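Local coordinates for occlusion-derived virus envelope protein E66 (PDB 3VSN), which degrades non-sulfated chondroitin as a lyase of the viral envelope and is essential for oral infection of the insect host, at residues N635-V638 with F643-N646. Numbering follows the deposited sequence.
Sequences NCFV and FKLN
F637 and K644 face each other as the hydrogen-bonded pair of a β-hairpin, strands 636-639 and 642-645, which with strand 611-613 forms a small antiparallel sheet near the C-terminal end of the chain. F637 N gives its hydrogen to K644 O at 2.9 Å, and K644 N returns one to F637 O at 2.8 Å. Beyond the last strand pair, N646 N reaches N635 O at 2.9 Å and extends the pairing by one more bond. Both F637 and K644 send their side chains to the same face of the sheet. With CG set between the backbone N and the carbonyl carbon (chi1 66°), the phenyl ring leans over the neighbouring strand, and K644 CB sits over its face, 4.2 Å from the centroid, in a CH-pi contact. The aliphatic chain of K644 then runs alongside, CD touching CZ of the ring. On the other face C636 and F643 turn toward strand 654-658, where F656 receives both; the sulfur of C636 approaches the F643 ring obliquely, 4.9 Å from its centroid. V638 CG2 lies 3.6 Å from F643 CE1. The side-chain amide of N635 bonds I655 N and Q653 O, tying the start of the hairpin to that strand and the residue just before it. At the edge of the F637 ring, near its plane, N646 OD1 comes within 3.3 Å of CD1.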
loop_
_atom_site.group_PDB
_atom_site.type_symbol
_atom_site.label_atom_id
_atom_site.label_comp_id
_atom_site.label_asym_id
_atom_site.label_seq_id
_atom_site.Cartn_x
_atom_site.Cartn_y
_atom_site.Cartn_z
ATOM N N ASN A 635 25.732 14.535 3.305
ATOM C CA ASN A 635 25.820 13.101 3.031
ATOM C C ASN A 635 26.602 12.819 1.748
ATOM O O ASN A 635 26.446 11.771 1.113
ATOM C CB ASN A 635 24.409 12.490 2.962
ATOM C CG ASN A 635 23.659 12.885 1.694
ATOM O OD1 ASN A 635 24.008 13.864 1.025
ATOM N ND2 ASN A 635 22.632 12.113 1.351
ATOM N N CYS A 636 27.444 13.773 1.370
ATOM C CA CYS A 636 28.210 13.667 0.142
ATOM C C CYS A 636 29.554 14.362 0.326
ATOM O O CYS A 636 29.788 14.988 1.357
ATOM C CB CYS A 636 27.417 14.231 -1.049
ATOM S SG CYS A 636 26.730 15.892 -0.819
ATOM N N PHE A 637 30.439 14.240 -0.661
ATOM C CA PHE A 637 31.792 14.788 -0.540
ATOM C C PHE A 637 32.286 15.340 -1.871
ATOM O O PHE A 637 31.879 14.858 -2.933
ATOM C CB PHE A 637 32.760 13.726 0.009
ATOM C CG PHE A 637 32.994 12.559 -0.922
ATOM C CD1 PHE A 637 32.079 11.514 -0.999
ATOM C CD2 PHE A 637 34.142 12.500 -1.713
ATOM C CE1 PHE A 637 32.294 10.441 -1.854
ATOM C CE2 PHE A 637 34.363 11.427 -2.569
ATOM C CZ PHE A 637 33.438 10.395 -2.637
ATOM N N VAL A 638 33.161 16.344 -1.801
ATOM C CA VAL A 638 33.732 16.977 -2.991
ATOM C C VAL A 638 34.450 15.940 -3.848
ATOM O O VAL A 638 35.337 15.226 -3.374
ATOM C CB VAL A 638 34.689 18.141 -2.636
ATOM C CG1 VAL A 638 35.389 18.670 -3.883
ATOM C CG2 VAL A 638 33.937 19.270 -1.947
ATOM N N PHE A 643 29.928 17.186 -6.131
ATOM C CA PHE A 643 29.868 16.285 -4.982
ATOM C C PHE A 643 29.448 14.886 -5.402
ATOM O O PHE A 643 28.729 14.714 -6.380
ATOM C CB PHE A 643 28.871 16.794 -3.940
ATOM C CG PHE A 643 29.211 18.137 -3.376
ATOM C CD1 PHE A 643 30.018 18.250 -2.246
ATOM C CD2 PHE A 643 28.700 19.296 -3.958
ATOM C CE1 PHE A 643 30.325 19.495 -1.720
ATOM C CE2 PHE A 643 29.004 20.539 -3.434
ATOM C CZ PHE A 643 29.817 20.641 -2.313
ATOM N N LYS A 644 29.887 13.897 -4.635
ATOM C CA LYS A 644 29.529 12.509 -4.859
ATOM C C LYS A 644 28.892 11.983 -3.580
ATOM O O LYS A 644 29.349 12.305 -2.489
ATOM C CB LYS A 644 30.781 11.709 -5.208
ATOM C CG LYS A 644 30.579 10.224 -5.447
ATOM C CD LYS A 644 31.890 9.599 -5.902
ATOM C CE LYS A 644 31.833 8.083 -5.916
ATOM N NZ LYS A 644 30.961 7.599 -7.022
ATOM N N LEU A 645 27.843 11.177 -3.717
ATOM C CA LEU A 645 27.157 10.597 -2.560
ATOM C C LEU A 645 28.095 9.736 -1.713
ATOM O O LEU A 645 28.881 8.958 -2.255
ATOM C CB LEU A 645 25.962 9.755 -3.015
ATOM C CG LEU A 645 24.790 10.485 -3.681
ATOM C CD1 LEU A 645 23.822 9.477 -4.282
ATOM C CD2 LEU A 645 24.071 11.410 -2.704
ATOM N N ASN A 646 28.011 9.882 -0.390
ATOM C CA ASN A 646 28.757 9.021 0.533
ATOM C C ASN A 646 28.370 7.556 0.355
ATOM O O ASN A 646 29.220 6.673 0.410
ATOM C CB ASN A 646 28.531 9.437 1.993
ATOM C CG ASN A 646 29.224 10.742 2.356
ATOM O OD1 ASN A 646 30.060 11.249 1.610
ATOM N ND2 ASN A 646 28.877 11.288 3.517
#